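Local coordinates for restriction endonuclease R.BpuJI (Bacillus pumilus, PDB 2VLA), which probably cuts DNA as a sequence-specific restriction endonuclease, this chain being its N-terminal recognition domain, bound to cognate DNA, at residues 7-12 with 129-134; 23-28 with 50-55; 35-38 with 43-46. All blocks are in the same frame, centred on the assembly; numbering follows the deposited sequence. Where two conformers were deposited one is given.

Interaction 1 of 3, residues 7-12 with 129-134. With nucleotides of chain B.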
ATOM      1  N   GLU A   7      -4.320  19.318 -10.252  1.00 17.48           N
ATOM      2  CA  GLU A   7      -4.894  19.071  -8.919  1.00 15.50           C
ATOM      3  C   GLU A   7      -4.135  17.930  -8.229  1.00 13.55           C
ATOM      4  O   GLU A   7      -4.232  16.783  -8.615  1.00 14.61           O
ATOM      5  CB  GLU A   7      -6.378  18.731  -9.023  1.00 16.56           C
ATOM      6  CG  GLU A   7      -7.232  19.858  -9.559  1.00 23.47           C
ATOM      7  CD  GLU A   7      -8.711  19.468  -9.727  1.00 23.88           C
ATOM      8  OE1 GLU A   7      -9.095  18.336  -9.356  1.00 30.56           O
ATOM      9  OE2 GLU A   7      -9.494  20.311 -10.225  1.00 40.94           O
ATOM     10  N   GLN A   8      -3.348  18.281  -7.242  1.00 12.95           N
ATOM     11  CA  GLN A   8      -2.465  17.326  -6.608  1.00 12.87           C
ATOM     12  C   GLN A   8      -2.909  17.062  -5.182  1.00 13.97           C
ATOM     13  O   GLN A   8      -3.491  17.925  -4.537  1.00 14.63           O
ATOM     14  CB  GLN A   8      -1.016  17.870  -6.614  1.00 14.30           C
ATOM     15  CG  GLN A   8      -0.366  17.920  -7.993  1.00 13.61           C
ATOM     16  CD  GLN A   8       0.174  16.555  -8.435  1.00 12.97           C
ATOM     17  OE1 GLN A   8       1.099  16.027  -7.835  1.00 13.65           O
ATOM     18  NE2 GLN A   8      -0.418  15.986  -9.496  1.00 13.50           N
ATOM     19  N   PHE A   9      -2.616  15.860  -4.681  1.00 11.44           N
ATOM     20  CA  PHE A   9      -3.074  15.463  -3.355  1.00 11.90           C
ATOM     21  C   PHE A   9      -2.160  14.414  -2.778  1.00 11.13           C
ATOM     22  O   PHE A   9      -2.035  13.331  -3.328  1.00 12.48           O
ATOM     23  CB  PHE A   9      -4.526  14.929  -3.438  1.00 12.84           C
ATOM     24  CG  PHE A   9      -5.119  14.537  -2.091  1.00 15.88           C
ATOM     25  CD1 PHE A   9      -4.904  13.280  -1.568  1.00 18.12           C
ATOM     26  CD2 PHE A   9      -5.884  15.430  -1.370  1.00 17.59           C
ATOM     27  CE1 PHE A   9      -5.432  12.921  -0.341  1.00 19.85           C
ATOM     28  CE2 PHE A   9      -6.423  15.078  -0.152  1.00 18.21           C
ATOM     29  CZ  PHE A   9      -6.188  13.823   0.367  1.00 18.32           C
ATOM     30  N   ARG A  10      -1.480  14.761  -1.684  1.00 12.05           N
ATOM     31  CA  ARG A  10      -0.583  13.830  -1.017  1.00 10.56           C
ATOM     32  C   ARG A  10      -1.387  12.773  -0.287  1.00 11.03           C
ATOM     33  O   ARG A  10      -2.208  13.089   0.585  1.00 12.60           O
ATOM     34  CB  ARG A  10       0.334  14.589  -0.051  1.00 12.01           C
ATOM     35  CG  ARG A  10       1.347  13.701   0.663  1.00 11.59           C
ATOM     36  CD  ARG A  10       2.339  14.495   1.460  1.00 11.97           C
ATOM     37  NE  ARG A  10       3.379  13.644   2.015  1.00 11.05           N
ATOM     38  CZ  ARG A  10       3.388  13.128   3.242  1.00 11.93           C
ATOM     39  NH1 ARG A  10       2.405  13.348   4.080  1.00 11.16           N
ATOM     40  NH2 ARG A  10       4.425  12.395   3.649  1.00 11.53           N
ATOM     41  N   CYS A  11      -1.157  11.522  -0.655  1.00 11.04           N
ATOM     42  CA  CYS A  11      -1.944  10.414  -0.174  1.00 10.70           C
ATOM     43  C   CYS A  11      -1.001   9.279   0.243  1.00 11.15           C
ATOM     44  O   CYS A  11      -0.543   8.507  -0.580  1.00 10.98           O
ATOM     45  CB  CYS A  11      -2.956   9.948  -1.273  1.00 11.09           C
ATOM     46  SG  CYS A  11      -4.134   8.746  -0.766  1.00 16.03           S
ATOM     47  N   THR A  12      -0.682   9.240   1.523  1.00 10.64           N
ATOM     48  CA  THR A  12       0.418   8.404   1.967  1.00 10.54           C
ATOM     49  C   THR A  12       0.010   6.971   2.221  1.00 10.35           C
ATOM     50  O   THR A  12      -1.229   6.640   2.335  1.00 10.73           O
ATOM     51  CB  THR A  12       1.080   8.934   3.260  1.00 14.46           C
ATOM     52  OG1 THR A  12       0.131   8.958   4.311  1.00 15.50           O
ATOM     53  CG2 THR A  12       1.641  10.314   3.060  1.00 15.24           C
ATOM     54  N   VAL A 129     -11.472  10.784   2.892  1.00 15.64           N
ATOM     55  CA  VAL A 129     -12.904  10.686   2.674  1.00 16.87           C
ATOM     56  C   VAL A 129     -13.481  12.059   2.258  1.00 18.30           C
ATOM     57  O   VAL A 129     -14.324  12.151   1.329  1.00 17.49           O
ATOM     58  CB  VAL A 129     -13.613  10.155   3.927  1.00 18.01           C
ATOM     59  CG1 VAL A 129     -15.106  10.424   3.865  1.00 20.72           C
ATOM     60  CG2 VAL A 129     -13.327   8.651   4.104  1.00 19.17           C
ATOM     61  N   GLY A 130     -13.008  13.124   2.893  1.00 17.23           N
ATOM     62  CA  GLY A 130     -13.486  14.484   2.558  1.00 17.95           C
ATOM     63  C   GLY A 130     -13.147  14.863   1.122  1.00 18.94           C
ATOM     64  O   GLY A 130     -13.873  15.620   0.479  1.00 20.54           O
ATOM     65  N   ALA A 131     -12.048  14.309   0.616  1.00 17.61           N
ATOM     66  CA  ALA A 131     -11.591  14.575  -0.744  1.00 16.55           C
ATOM     67  C   ALA A 131     -12.231  13.614  -1.782  1.00 16.29           C
ATOM     68  O   ALA A 131     -11.937  13.694  -2.971  1.00 17.20           O
ATOM     69  CB  ALA A 131     -10.047  14.483  -0.805  1.00 18.05           C
ATOM     70  N   LYS A 132     -13.078  12.699  -1.306  1.00 14.26           N
ATOM     71  CA  LYS A 132     -13.768  11.754  -2.167  1.00 16.72           C
ATOM     72  C   LYS A 132     -12.800  10.820  -2.876  1.00 14.64           C
ATOM     73  O   LYS A 132     -13.018  10.413  -3.986  1.00 14.01           O
ATOM     74  CB  LYS A 132     -14.614  12.499  -3.181  1.00 19.35           C
ATOM     75  CG  LYS A 132     -15.702  13.393  -2.531  1.00 23.66           C
ATOM     76  N   ILE A 133     -11.725  10.465  -2.206  0.50 13.99           N
ATOM     77  CA  ILE A 133     -10.792   9.532  -2.786  0.50 13.14           C
ATOM     78  C   ILE A 133     -11.390   8.114  -2.746  0.50 15.08           C
ATOM     79  O   ILE A 133     -12.028   7.724  -1.764  0.50 14.67           O
ATOM     80  CB  ILE A 133      -9.430   9.606  -2.077  0.50 11.52           C
ATOM     81  CG1 ILE A 133      -8.736  10.945  -2.409  0.50 13.82           C
ATOM     82  CG2 ILE A 133      -8.544   8.434  -2.491  0.50 13.50           C
ATOM     83  CD1 ILE A 133      -7.415  11.203  -1.634  0.50 17.48           C
ATOM     84  N   GLN A 134     -11.242   7.387  -3.852  1.00 11.82           N
ATOM     85  CA  GLN A 134     -11.715   5.986  -3.952  1.00 12.02           C
ATOM     86  C   GLN A 134     -11.043   5.304  -5.116  1.00 13.21           C
ATOM     87  O   GLN A 134     -11.349   5.564  -6.265  1.00 14.06           O
ATOM     88  CB  GLN A 134     -13.253   5.859  -4.074  1.00 15.62           C
ATOM     89  CG  GLN A 134     -13.940   6.968  -4.676  1.00 21.10           C
ATOM     90  CD  GLN A 134     -15.465   6.743  -4.704  1.00 22.03           C
ATOM     91  OE1 GLN A 134     -15.975   5.684  -4.274  1.00 24.32           O
ATOM     92  NE2 GLN A 134     -16.195   7.722  -5.232  1.00 20.46           N
TER
ATOM     93  P    DC B   7       2.464  13.243   8.009  1.00 13.70           P
ATOM     94  OP1  DC B   7       1.863  14.588   8.000  1.00 16.27           O
ATOM     95  OP2  DC B   7       2.265  12.377   6.833  1.00 13.71           O
ATOM     96  O5'  DC B   7       4.043  13.310   8.268  1.00 12.80           O
ATOM     97  C5'  DC B   7       4.558  14.129   9.312  1.00 13.22           C
ATOM     98  C4'  DC B   7       6.061  13.932   9.456  1.00 13.08           C
ATOM     99  O4'  DC B   7       6.339  12.595   9.972  1.00 12.60           O
ATOM    100  C3'  DC B   7       6.862  14.013   8.151  1.00 12.36           C
ATOM    101  O3'  DC B   7       8.055  14.729   8.394  1.00 13.29           O
ATOM    102  C2'  DC B   7       7.226  12.569   7.855  1.00 12.53           C
ATOM    103  C1'  DC B   7       7.439  12.062   9.249  1.00 13.21           C
ATOM    104  N1   DC B   7       7.438  10.605   9.474  1.00 12.37           N
ATOM    105  C2   DC B   7       8.276  10.089  10.455  1.00 11.75           C
ATOM    106  O2   DC B   7       9.046  10.861  11.041  1.00 12.83           O
ATOM    107  N3   DC B   7       8.263   8.764  10.709  1.00 11.34           N
ATOM    108  C4   DC B   7       7.378   7.987  10.073  1.00  9.43           C
ATOM    109  N4   DC B   7       7.361   6.690  10.343  1.00 10.34           N
ATOM    110  C5   DC B   7       6.510   8.504   9.077  1.00 10.26           C
ATOM    111  C6   DC B   7       6.573   9.799   8.807  1.00 10.73           C
TER
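Phe9 and Ala131 place their CA atoms 9.0 Å apart, and two residues further on Cys11 and Ile133 keep theirs at 9.3 Å. The irregular segment 7-12 therefore passes alongside the end of helix 122-130 in the same chain sense, with no hydrogen bond joining the two. The helix closes in a Schellman motif: Lys132 turns to positive phi (64°) while its N still reaches Val129 O at 3.0 Å, and Ile133 follows on the way out. This joins the N-terminal arm of the DNA-recognition domain to a helix end more than a hundred residues later. The contact is apolar. The chi1 of Phe9, -178°, swings its ring over to the helix end, where CE2 meets Ala131 CB at 3.7 Å. Ile133 comes from the opposite direction, its CD1 arriving obliquely near CD1 and CE1 of the ring; the residue was deposited in two conformers, and the very short approach in this copy is doubtful. Cys11 CB lies at the ring's edge, in its plane. Leu168 also touches Phe9, while Leu171 and Phe115 pack on both Cys11 and Ile133. Without the ring, as with an alanine at Phe9, a gap is likely to open between the N-terminal segment and the turn, leaving the methyl of Ala131 without its aromatic neighbour. The CB of Arg10 is directed away from the helix end, and the chain, extended from CG to NE, carries the guanidinium to the DNA. Thr12 CG2 lies 3.2 Å above one face of its guanidinium, and Tyr205 holds the group by a cation-pi contact and a hydrogen bond from NE to its carbonyl O. At the guanidinium edge, near its plane, Arg10 NH1 donates to OP2 of DC7 of chain B over 2.9 Å, almost straight at 171°.

Interaction 2 of 3, residues 23-28 with 50-55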
ATOM      1  N   ASP A  23      14.101 -10.338   4.033  1.00 13.69           N
ATOM      2  CA  ASP A  23      14.181 -11.763   3.960  1.00 15.89           C
ATOM      3  C   ASP A  23      14.437 -12.393   5.340  1.00 15.03           C
ATOM      4  O   ASP A  23      14.163 -13.572   5.538  1.00 17.28           O
ATOM      5  CB  ASP A  23      15.244 -12.187   2.919  1.00 17.57           C
ATOM      6  CG  ASP A  23      14.766 -11.917   1.462  1.00 24.65           C
ATOM      7  OD1 ASP A  23      14.054 -12.770   0.898  1.00 35.06           O
ATOM      8  OD2 ASP A  23      14.997 -10.794   0.947  1.00 30.04           O
ATOM      9  N   ASN A  24      14.915 -11.588   6.297  1.00 13.55           N
ATOM     10  CA  ASN A  24      14.938 -11.991   7.706  1.00 15.01           C
ATOM     11  C   ASN A  24      13.702 -11.551   8.506  1.00 14.86           C
ATOM     12  O   ASN A  24      13.195 -12.296   9.345  1.00 15.89           O
ATOM     13  CB  ASN A  24      16.196 -11.438   8.393  1.00 19.57           C
ATOM     14  CG  ASN A  24      17.386 -12.240   8.113  1.00 28.50           C
ATOM     15  OD1 ASN A  24      17.311 -13.457   8.018  1.00 35.07           O
ATOM     16  ND2 ASN A  24      18.526 -11.581   7.994  1.00 31.34           N
ATOM     17  N   LEU A  25      13.248 -10.333   8.280  1.00 13.75           N
ATOM     18  CA  LEU A  25      12.157  -9.793   9.076  1.00 12.98           C
ATOM     19  C   LEU A  25      10.790 -10.428   8.771  1.00 12.49           C
ATOM     20  O   LEU A  25      10.005 -10.621   9.673  1.00 13.45           O
ATOM     21  CB  LEU A  25      12.085  -8.275   8.910  1.00 12.51           C
ATOM     22  CG  LEU A  25      13.045  -7.461   9.736  1.00 15.06           C
ATOM     23  CD1 LEU A  25      13.019  -6.033   9.279  1.00 13.59           C
ATOM     24  CD2 LEU A  25      12.698  -7.583  11.232  1.00 18.46           C
ATOM     25  N   LEU A  26      10.516 -10.735   7.519  1.00 11.66           N
ATOM     26  CA  LEU A  26       9.194 -11.279   7.200  1.00 11.66           C
ATOM     27  C   LEU A  26       8.984 -12.660   7.846  1.00 13.01           C
ATOM     28  O   LEU A  26       7.988 -12.888   8.512  1.00 12.97           O
ATOM     29  CB  LEU A  26       8.915 -11.316   5.680  1.00 11.80           C
ATOM     30  CG  LEU A  26       7.473 -11.658   5.286  1.00 12.57           C
ATOM     31  CD1 LEU A  26       6.525 -10.624   5.872  1.00 20.10           C
ATOM     32  CD2 LEU A  26       7.341 -11.748   3.772  1.00 16.19           C
ATOM     33  N   PRO A  27       9.976 -13.559   7.730  1.00 12.13           N
ATOM     34  CA  PRO A  27       9.839 -14.793   8.494  1.00 13.87           C
ATOM     35  C   PRO A  27       9.763 -14.572   9.999  1.00 12.76           C
ATOM     36  O   PRO A  27       9.056 -15.298  10.686  1.00 15.27           O
ATOM     37  CB  PRO A  27      11.107 -15.561   8.129  1.00 14.74           C
ATOM     38  CG  PRO A  27      11.486 -15.055   6.820  1.00 15.13           C
ATOM     39  CD  PRO A  27      11.126 -13.610   6.821  1.00 13.32           C
ATOM     40  N   ALA A  28      10.527 -13.614  10.528  1.00 14.61           N
ATOM     41  CA  ALA A  28      10.467 -13.341  11.946  1.00 14.10           C
ATOM     42  C   ALA A  28       9.081 -12.871  12.382  1.00 13.78           C
ATOM     43  O   ALA A  28       8.508 -13.420  13.331  1.00 15.14           O
ATOM     44  CB  ALA A  28      11.546 -12.327  12.351  1.00 16.77           C
ATOM     45  N   ASN A  50       9.942  -8.964  22.732  1.00 18.84           N
ATOM     46  CA  ASN A  50      11.052  -9.769  23.230  1.00 20.63           C
ATOM     47  C   ASN A  50      11.672 -10.659  22.158  1.00 20.33           C
ATOM     48  O   ASN A  50      12.879 -10.902  22.173  1.00 23.04           O
ATOM     49  CB  ASN A  50      10.615 -10.614  24.435  1.00 21.90           C
ATOM     50  CG  ASN A  50      10.523  -9.799  25.721  1.00 31.49           C
ATOM     51  OD1 ASN A  50      11.091  -8.714  25.823  1.00 37.01           O
ATOM     52  ND2 ASN A  50       9.803 -10.323  26.704  1.00 30.31           N
ATOM     53  N   ARG A  51      10.852 -11.144  21.226  1.00 18.15           N
ATOM     54  CA  ARG A  51      11.362 -11.921  20.103  1.00 18.77           C
ATOM     55  C   ARG A  51      11.989 -11.020  19.022  1.00 18.12           C
ATOM     56  O   ARG A  51      13.068 -11.319  18.504  1.00 18.89           O
ATOM     57  CB  ARG A  51      10.251 -12.788  19.486  1.00 20.05           C
ATOM     58  CG  ARG A  51       9.786 -13.966  20.359  1.00 27.14           C
ATOM     59  CD  ARG A  51      10.546 -15.275  20.053  1.00 32.23           C
ATOM     60  NE  ARG A  51      10.444 -15.719  18.646  1.00 29.13           N
ATOM     61  CZ  ARG A  51       9.523 -16.575  18.174  1.00 32.55           C
ATOM     62  NH1 ARG A  51       8.584 -17.075  18.971  1.00 28.89           N
ATOM     63  NH2 ARG A  51       9.542 -16.920  16.895  1.00 32.77           N
ATOM     64  N   LEU A  52      11.321  -9.916  18.684  1.00 18.72           N
ATOM     65  CA  LEU A  52      11.775  -9.077  17.558  1.00 17.35           C
ATOM     66  C   LEU A  52      13.126  -8.432  17.861  1.00 15.22           C
ATOM     67  O   LEU A  52      13.964  -8.260  16.965  1.00 18.00           O
ATOM     68  CB  LEU A  52      10.724  -7.998  17.203  1.00 16.76           C
ATOM     69  CG  LEU A  52      11.107  -7.109  16.008  1.00 16.57           C
ATOM     70  CD1 LEU A  52      11.333  -7.945  14.740  1.00 19.36           C
ATOM     71  CD2 LEU A  52      10.041  -6.046  15.760  1.00 17.45           C
ATOM     72  N   ILE A  53      13.362  -8.112  19.118  1.00 19.43           N
ATOM     73  CA  ILE A  53      14.597  -7.416  19.468  1.00 19.26           C
ATOM     74  C   ILE A  53      15.863  -8.287  19.185  1.00 19.79           C
ATOM     75  O   ILE A  53      16.969  -7.768  18.990  1.00 23.35           O
ATOM     76  CB  ILE A  53      14.602  -6.941  20.929  1.00 21.15           C
ATOM     77  CG1 ILE A  53      15.697  -5.876  21.120  1.00 20.21           C
ATOM     78  CG2 ILE A  53      14.837  -8.129  21.888  1.00 23.87           C
ATOM     79  CD1 ILE A  53      15.635  -5.155  22.457  1.00 23.53           C
ATOM     80  N   GLU A  54      15.676  -9.597  19.140  1.00 21.69           N
ATOM     81  CA  GLU A  54      16.754 -10.513  18.769  1.00 23.03           C
ATOM     82  C   GLU A  54      17.144 -10.380  17.298  1.00 23.15           C
ATOM     83  O   GLU A  54      18.283 -10.672  16.925  1.00 29.82           O
ATOM     84  CB  GLU A  54      16.360 -11.953  19.087  1.00 26.16           C
ATOM     85  CG  GLU A  54      16.198 -12.217  20.570  1.00 28.83           C
ATOM     86  CD  GLU A  54      17.487 -11.932  21.361  1.00 39.08           C
ATOM     87  OE1 GLU A  54      18.584 -12.318  20.884  1.00 47.53           O
ATOM     88  OE2 GLU A  54      17.400 -11.321  22.452  1.00 41.15           O
ATOM     89  N   ILE A  55      16.217  -9.903  16.473  1.00 20.97           N
ATOM     90  CA  ILE A  55      16.481  -9.699  15.061  1.00 21.24           C
ATOM     91  C   ILE A  55      17.046  -8.298  14.799  1.00 19.96           C
ATOM     92  O   ILE A  55      17.959  -8.123  13.989  1.00 25.00           O
ATOM     93  CB  ILE A  55      15.190  -9.878  14.222  1.00 21.52           C
ATOM     94  CG1 ILE A  55      14.588 -11.261  14.475  1.00 26.00           C
ATOM     95  CG2 ILE A  55      15.488  -9.676  12.746  1.00 25.47           C
ATOM     96  CD1 ILE A  55      15.501 -12.404  14.096  1.00 31.85           C
TER
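Leu25 faces Ile55 with CA atoms 7.4 Å apart, and Ala28 faces Leu52 at 7.2 Å, because the two helical segments run antiparallel (166°) with their axes approaching to 10.6 Å. They belong to helices 22-36 and 41-56, consecutive in the chain, which fold back on each other as an alpha-alpha hairpin. Both segments are kinked: Pro27 has no N-H to give to the preceding turn, and the N atoms of Glu54 and Ile55 bond three residues back instead, to Arg51 O and Leu52 O. The interface consists of aliphatic side chains. Leu25 CD2 is its hub, sitting 3.8 Å from Leu52 CD1 and also 3.8 Å from Ile55 CG2. Leu25 and Leu52 cross at about a right angle, so a single methyl from each makes the touch, whereas Leu25 and Ile55 slide past each other in opposite directions. Ile55 divides its two branches between two partners. With chi1 at -57°, CG1 stands beside the backbone N and reaches Ala28 CB at 3.9 Å, while CG2 turns to Leu25. The small methyl of Ala28 lets the branched residue come in close to the backbone of the facing helix. Polar residues flank this apolar strip: Asn24 is exposed, and Arg51, although its CB bond points toward the facing helix, stays beyond contact with segment 23-28 and packs on Asn31 and Ile32 further along that helix. Beneath the hairpin, Leu52 is buried against Tyr29 and against Leu65 and His68 of helix 62-76, and Leu25 rests on Ala18. Leu26 meets Phe105 and Phe106 of helix 102-112, as well as Phe77 and Met79 near strand 80-83, tying the first helix into the rest of the domain.

Interaction 3 of 3, residues 35-38 with 43-46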
ATOM      1  N   ASP A  35       3.652 -18.344  16.597  1.00 19.32           N
ATOM      2  CA  ASP A  35       4.035 -18.999  17.845  1.00 22.55           C
ATOM      3  C   ASP A  35       3.225 -18.495  19.036  1.00 21.49           C
ATOM      4  O   ASP A  35       2.755 -19.295  19.862  1.00 24.40           O
ATOM      5  CB  ASP A  35       5.506 -18.770  18.128  1.00 21.16           C
ATOM      6  CG  ASP A  35       6.413 -19.626  17.266  1.00 27.91           C
ATOM      7  OD1 ASP A  35       5.902 -20.537  16.563  1.00 30.37           O
ATOM      8  OD2 ASP A  35       7.648 -19.396  17.306  1.00 27.23           O
ATOM      9  N   ILE A  36       3.105 -17.170  19.172  1.00 21.01           N
ATOM     10  CA  ILE A  36       2.576 -16.595  20.400  1.00 20.86           C
ATOM     11  C   ILE A  36       1.060 -16.388  20.362  1.00 23.40           C
ATOM     12  O   ILE A  36       0.428 -16.268  21.405  1.00 27.09           O
ATOM     13  CB  ILE A  36       3.309 -15.262  20.802  1.00 22.93           C
ATOM     14  CG1 ILE A  36       2.947 -14.112  19.855  1.00 20.75           C
ATOM     15  CG2 ILE A  36       4.823 -15.475  20.830  1.00 24.38           C
ATOM     16  CD1 ILE A  36       3.586 -12.751  20.252  1.00 20.00           C
ATOM     17  N   CYS A  37       0.477 -16.400  19.170  1.00 21.96           N
ATOM     18  CA  CYS A  37      -0.986 -16.244  19.032  1.00 24.17           C
ATOM     19  C   CYS A  37      -1.672 -17.600  18.842  1.00 27.85           C
ATOM     20  O   CYS A  37      -1.037 -18.553  18.404  1.00 31.68           O
ATOM     21  CB  CYS A  37      -1.315 -15.330  17.853  1.00 22.52           C
ATOM     22  SG  CYS A  37      -0.603 -13.700  17.982  1.00 22.34           S
ATOM     23  N   PRO A  38      -2.984 -17.685  19.188  1.00 29.41           N
ATOM     24  CA  PRO A  38      -3.746 -16.612  19.827  1.00 27.55           C
ATOM     25  C   PRO A  38      -3.300 -16.341  21.258  1.00 29.14           C
ATOM     26  O   PRO A  38      -2.904 -17.264  21.973  1.00 29.71           O
ATOM     27  CB  PRO A  38      -5.195 -17.145  19.808  1.00 27.19           C
ATOM     28  CG  PRO A  38      -5.060 -18.599  19.725  1.00 33.59           C
ATOM     29  CD  PRO A  38      -3.817 -18.874  18.939  1.00 31.24           C
ATOM     30  N   SER A  43      -0.018  -9.787  26.738  1.00 31.16           N
ATOM     31  CA  SER A  43       0.998 -10.790  26.508  1.00 29.71           C
ATOM     32  C   SER A  43       1.609 -10.628  25.120  1.00 28.05           C
ATOM     33  O   SER A  43       2.808 -10.840  24.926  1.00 27.67           O
ATOM     34  CB  SER A  43       0.394 -12.188  26.651  1.00 31.67           C
ATOM     35  OG  SER A  43      -0.051 -12.418  27.980  1.00 35.69           O
ATOM     36  N   PHE A  44       0.776 -10.244  24.157  1.00 25.51           N
ATOM     37  CA  PHE A  44       1.223 -10.098  22.767  1.00 23.28           C
ATOM     38  C   PHE A  44       2.312  -9.042  22.637  1.00 20.96           C
ATOM     39  O   PHE A  44       3.332  -9.269  22.000  1.00 20.82           O
ATOM     40  CB  PHE A  44       0.050  -9.732  21.870  1.00 21.33           C
ATOM     41  CG  PHE A  44       0.417  -9.594  20.416  1.00 21.12           C
ATOM     42  CD1 PHE A  44       0.812 -10.694  19.679  1.00 23.59           C
ATOM     43  CD2 PHE A  44       0.378  -8.363  19.797  1.00 20.39           C
ATOM     44  CE1 PHE A  44       1.154 -10.563  18.346  1.00 24.55           C
ATOM     45  CE2 PHE A  44       0.709  -8.230  18.460  1.00 18.55           C
ATOM     46  CZ  PHE A  44       1.108  -9.317  17.744  1.00 20.07           C
ATOM     47  N   VAL A  45       2.094  -7.893  23.258  1.00 22.01           N
ATOM     48  CA  VAL A  45       3.053  -6.798  23.191  1.00 22.73           C
ATOM     49  C   VAL A  45       4.403  -7.228  23.721  1.00 22.31           C
ATOM     50  O   VAL A  45       5.423  -7.015  23.077  1.00 21.44           O
ATOM     51  CB  VAL A  45       2.550  -5.565  23.987  1.00 25.67           C
ATOM     52  CG1 VAL A  45       3.642  -4.500  24.082  1.00 25.18           C
ATOM     53  CG2 VAL A  45       1.289  -4.999  23.331  1.00 26.47           C
ATOM     54  N   LYS A  46       4.408  -7.842  24.895  1.00 23.70           N
ATOM     55  CA  LYS A  46       5.652  -8.195  25.557  1.00 25.07           C
ATOM     56  C   LYS A  46       6.379  -9.273  24.782  1.00 23.19           C
ATOM     57  O   LYS A  46       7.581  -9.157  24.507  1.00 25.01           O
ATOM     58  CB  LYS A  46       5.378  -8.672  26.991  1.00 27.13           C
ATOM     59  CG  LYS A  46       6.592  -9.278  27.695  1.00 32.65           C
TER
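Ile36 and Cys37 pack against the ring of Phe44 at the closed end of an alpha-alpha hairpin, where helix 22-36 gives way, through a cis peptide bond before Pro38 and the short strand 39-40, to helix 41-56. The CA atoms of Ile36 and Phe44 lie 7.0 Å apart. The tight part is small and buried. The two side chains reach the CD1-CE1 side of the ring from opposite sides of its plane, each obliquely. Ile36 crosses Phe44 at about a right angle and brings its CD1 to 3.5 Å from CD1 of the ring. Its CG1 takes the crowded position between backbone N and carbonyl carbon (chi1 71°), and the chain then extends to set that terminal methyl against the aromatic carbons. The Phe44 ring also meets Phe80 edge-to-face and touches Arg69 of helix 62-76, while Cys37 also touches Ile87 and Pro89 on strand 86-89, so the hairpin end is packed against the small antiparallel sheet. Ile36 in addition touches Asp47 and Phe48 of helix 41-56. The periphery is looser. Asp35 and Pro38 are exposed and neither meets segment 43-46, though Pro38 touches Val86 and Phe88 of strand 86-89. Ser43 CB points toward the first segment, but its OG is hydrogen-bonded to Asp40 OD1 in the connection. Cys37 makes a sulfur-aromatic contact with Phe44: SG lies 4.6 Å from the ring centroid, 60° off the ring normal, and comes to 3.6 Å from Phe44 CE1.

How the interactions relate
Interactions 2 and 3 belong to one alpha-alpha hairpin: both use helices 22-36 and 41-56, interaction 3 at the closed end and interaction 2 towards the open one, with centres 14 Å apart. A salt bridge connects them directly, Arg51 NH1 lying 3.0 Å from Asp35 OD2. Interaction 1 lies on the other side of the chain's centre, its centre 35 Å from that of interaction 2 and 36 Å from that of interaction 3; its segments bracket the hairpin in sequence. It touches DNA through Arg10 and includes Gln134 of the pocket holding the polyether ligand, whereas the nearest atoms of interactions 2 and 3 are each about 6 Å from the bound nucleic acid.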